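PDB 3W1O: DNA mimic protein DMP12 from Neisseria meningitidis MC58, which acts as a DNA mimic, binding the histone-like protein HU at its DNA-binding sites and partially preventing HU from binding DNA. Local coordinates for residues Leu8-Lys13 and Glu35-Ile40. Numbering follows the deposited sequence.
Sequences LIFCLK and ETVVEI
Ile9 and Val38 form the hydrogen-bonded pair at the heart of this antiparallel strand pairing, joined by Ile9 N to Val38 O (3.0 Å) and Val38 N to Ile9 O (2.7 Å), both nearly straight. Leu8–Glu39 and Phe10–Val37 flank it as non-hydrogen-bonded pairs, and Phe10 CA makes a bent CA-H...O contact with Thr36 O (3.1 Å). Next along the pairing, Cys11 N donates to Thr36 O at 3.0 Å, while the hydroxyl of Thr36 turns back to Cys11 O (OG1 to O 2.8 Å). This second bond depends on the Thr36 rotamer, which sets OG1 between its own backbone N and carbonyl carbon (chi1 65°). The same oxygen also bonds Ser34 OG, so a buried hydroxyl has two partners just ahead of strand 37-40.

Apolar contacts line both faces. On one, Val37 CG2 lies 3.7 Å from Phe10 CB, obliquely to the ring, and Leu8 CD2 reaches across to Glu39 CA. On the other, Ile9 and Ile40 meet through their CD1 methyls (3.6 Å). Cys11 SG rests against Thr36 CB.

Strand 37-40 is an edge strand of the four-stranded antiparallel sheet, and 7-10 is bonded on its other side to strand 115-118. Helix 21-30 packs on Leu8 through Ala28 and Tyr29, whereas helix 96-111 packs on Val38 through Leu97 and Val104. Leu8 and Val38 lie on opposite faces, so this part of the sheet runs between the two helices.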
ATOM      1  N   LEU A   8       0.357  -6.733   2.679  1.00 20.04           N
ATOM      2  CA  LEU A   8       0.226  -5.470   3.409  1.00 18.94           C
ATOM      3  C   LEU A   8       0.696  -4.332   2.549  1.00 19.04           C
ATOM      4  O   LEU A   8       1.686  -4.444   1.826  1.00 18.34           O
ATOM      5  CB  LEU A   8       1.010  -5.482   4.718  1.00 19.61           C
ATOM      6  CG  LEU A   8       0.679  -6.573   5.760  1.00 21.67           C
ATOM      7  CD1 LEU A   8       1.530  -6.315   7.002  1.00 25.99           C
ATOM      8  CD2 LEU A   8      -0.817  -6.618   6.111  1.00 22.72           C
ATOM      9  N   ILE A   9      -0.014  -3.218   2.639  1.00 18.38           N
ATOM     10  CA  ILE A   9       0.528  -1.952   2.108  1.00 16.99           C
ATOM     11  C   ILE A   9       0.533  -1.061   3.327  1.00 17.81           C
ATOM     12  O   ILE A   9      -0.523  -0.887   3.950  1.00 18.45           O
ATOM     13  CB  ILE A   9      -0.395  -1.392   1.044  1.00 15.83           C
ATOM     14  CG1 ILE A   9      -0.402  -2.357  -0.171  1.00 16.30           C
ATOM     15  CG2 ILE A   9       0.006   0.083   0.699  1.00 17.05           C
ATOM     16  CD1 ILE A   9      -1.305  -1.943  -1.348  1.00 18.06           C
ATOM     17  N   PHE A  10       1.684  -0.540   3.726  1.00 15.95           N
ATOM     18  CA  PHE A  10       1.694   0.214   4.957  1.00 17.53           C
ATOM     19  C   PHE A  10       2.841   1.221   5.060  1.00 17.91           C
ATOM     20  O   PHE A  10       3.804   1.162   4.242  1.00 19.24           O
ATOM     21  CB  PHE A  10       1.764  -0.751   6.168  1.00 16.52           C
ATOM     22  CG  PHE A  10       3.139  -1.358   6.407  1.00 18.82           C
ATOM     23  CD1 PHE A  10       4.037  -0.775   7.311  1.00 18.16           C
ATOM     24  CD2 PHE A  10       3.534  -2.491   5.698  1.00 20.23           C
ATOM     25  CE1 PHE A  10       5.363  -1.325   7.483  1.00 18.86           C
ATOM     26  CE2 PHE A  10       4.820  -3.035   5.883  1.00 21.02           C
ATOM     27  CZ  PHE A  10       5.720  -2.441   6.797  1.00 20.27           C
ATOM     28  N   CYS A  11       2.736   2.083   6.082  1.00 19.57           N
ATOM     29  CA  CYS A  11       3.903   2.828   6.574  1.00 20.47           C
ATOM     30  C   CYS A  11       3.857   2.747   8.075  1.00 21.08           C
ATOM     31  O   CYS A  11       2.863   2.297   8.656  1.00 20.57           O
ATOM     32  CB  CYS A  11       3.915   4.276   6.026  1.00 20.99           C
ATOM     33  SG  CYS A  11       2.532   5.264   6.626  1.00 22.18           S
ATOM     34  N   LEU A  12       4.976   3.066   8.725  1.00 20.86           N
ATOM     35  CA  LEU A  12       5.000   3.204  10.139  1.00 22.12           C
ATOM     36  C   LEU A  12       4.181   4.417  10.561  1.00 23.53           C
ATOM     37  O   LEU A  12       4.048   5.412   9.807  1.00 22.66           O
ATOM     38  CB  LEU A  12       6.419   3.394  10.619  1.00 22.25           C
ATOM     39  CG  LEU A  12       7.322   2.221  10.273  1.00 22.72           C
ATOM     40  CD1 LEU A  12       8.733   2.327  10.921  1.00 22.41           C
ATOM     41  CD2 LEU A  12       6.648   0.941  10.697  1.00 26.85           C
ATOM     42  N   LYS A  13       3.684   4.334  11.776  1.00 24.67           N
ATOM     43  CA  LYS A  13       3.086   5.482  12.433  1.00 26.86           C
ATOM     44  C   LYS A  13       4.091   6.579  12.759  1.00 28.20           C
ATOM     45  O   LYS A  13       5.269   6.312  12.938  1.00 27.76           O
ATOM     46  CB  LYS A  13       2.486   5.033  13.743  1.00 28.51           C
ATOM     47  CG  LYS A  13       1.132   4.450  13.557  1.00 30.40           C
ATOM     48  CD  LYS A  13       0.746   3.761  14.828  1.00 38.57           C
ATOM     49  CE  LYS A  13      -0.725   3.728  14.991  1.00 41.30           C
ATOM     50  NZ  LYS A  13      -0.928   3.401  16.440  1.00 42.76           N
ATOM     51  N   GLU A  35      -4.305   2.754  11.168  1.00 21.48           N
ATOM     52  CA  GLU A  35      -4.757   3.454   9.987  1.00 21.12           C
ATOM     53  C   GLU A  35      -3.647   3.474   8.916  1.00 19.90           C
ATOM     54  O   GLU A  35      -3.907   3.747   7.743  1.00 19.27           O
ATOM     55  CB  GLU A  35      -5.152   4.921  10.346  1.00 21.85           C
ATOM     56  CG  GLU A  35      -3.962   5.847  10.627  1.00 23.71           C
ATOM     57  CD  GLU A  35      -4.419   7.226  11.042  1.00 30.87           C
ATOM     58  OE1 GLU A  35      -4.828   7.982  10.139  1.00 28.83           O
ATOM     59  OE2 GLU A  35      -4.351   7.538  12.243  1.00 29.32           O
ATOM     60  N   THR A  36      -2.425   3.151   9.320  1.00 18.52           N
ATOM     61  CA  THR A  36      -1.270   3.225   8.383  1.00 18.17           C
ATOM     62  C   THR A  36      -1.017   1.883   7.719  1.00 19.56           C
ATOM     63  O   THR A  36      -0.079   1.767   6.933  1.00 18.09           O
ATOM     64  CB  THR A  36       0.042   3.660   9.067  1.00 17.38           C
ATOM     65  OG1 THR A  36       0.462   2.653  10.018  1.00 18.00           O
ATOM     66  CG2 THR A  36      -0.154   5.058   9.779  1.00 19.01           C
ATOM     67  N   VAL A  37      -1.852   0.882   8.038  1.00 19.65           N
ATOM     68  CA  VAL A  37      -1.635  -0.467   7.540  1.00 21.08           C
ATOM     69  C   VAL A  37      -2.877  -0.879   6.792  1.00 22.08           C
ATOM     70  O   VAL A  37      -4.011  -0.785   7.336  1.00 22.86           O
ATOM     71  CB  VAL A  37      -1.323  -1.502   8.633  1.00 21.92           C
ATOM     72  CG1 VAL A  37      -1.325  -2.934   8.017  1.00 24.22           C
ATOM     73  CG2 VAL A  37      -0.009  -1.219   9.325  1.00 21.41           C
ATOM     74  N   VAL A  38      -2.708  -1.313   5.548  1.00 20.70           N
ATOM     75  CA  VAL A  38      -3.835  -1.922   4.859  1.00 21.28           C
ATOM     76  C   VAL A  38      -3.522  -3.424   4.712  1.00 22.19           C
ATOM     77  O   VAL A  38      -2.533  -3.785   4.107  1.00 20.04           O
ATOM     78  CB  VAL A  38      -4.064  -1.315   3.475  1.00 22.31           C
ATOM     79  CG1 VAL A  38      -5.302  -1.941   2.826  1.00 21.78           C
ATOM     80  CG2 VAL A  38      -4.254   0.214   3.580  1.00 24.12           C
ATOM     81  N   GLU A  39      -4.395  -4.281   5.232  1.00 20.47           N
ATOM     82  CA  GLU A  39      -4.273  -5.715   5.056  1.00 21.23           C
ATOM     83  C   GLU A  39      -5.192  -6.099   3.914  1.00 22.01           C
ATOM     84  O   GLU A  39      -6.361  -5.701   3.906  1.00 23.93           O
ATOM     85  CB  GLU A  39      -4.759  -6.382   6.357  1.00 22.90           C
ATOM     86  CG  GLU A  39      -4.761  -7.877   6.323  1.00 26.59           C
ATOM     87  CD  GLU A  39      -5.363  -8.443   7.595  1.00 29.62           C
ATOM     88  OE1 GLU A  39      -6.372  -7.886   8.108  1.00 31.25           O
ATOM     89  OE2 GLU A  39      -4.809  -9.448   8.053  1.00 30.26           O
ATOM     90  N   ILE A  40      -4.697  -6.881   2.954  1.00 20.19           N
ATOM     91  CA  ILE A  40      -5.449  -7.152   1.748  1.00 19.88           C
ATOM     92  C   ILE A  40      -5.544  -8.652   1.573  1.00 20.32           C
ATOM     93  O   ILE A  40      -4.526  -9.306   1.449  1.00 20.33           O
ATOM     94  CB  ILE A  40      -4.798  -6.527   0.519  1.00 20.26           C
ATOM     95  CG1 ILE A  40      -4.581  -5.044   0.781  1.00 19.09           C
ATOM     96  CG2 ILE A  40      -5.714  -6.692  -0.745  1.00 20.84           C
ATOM     97  CD1 ILE A  40      -3.945  -4.253  -0.411  1.00 23.60           C
TER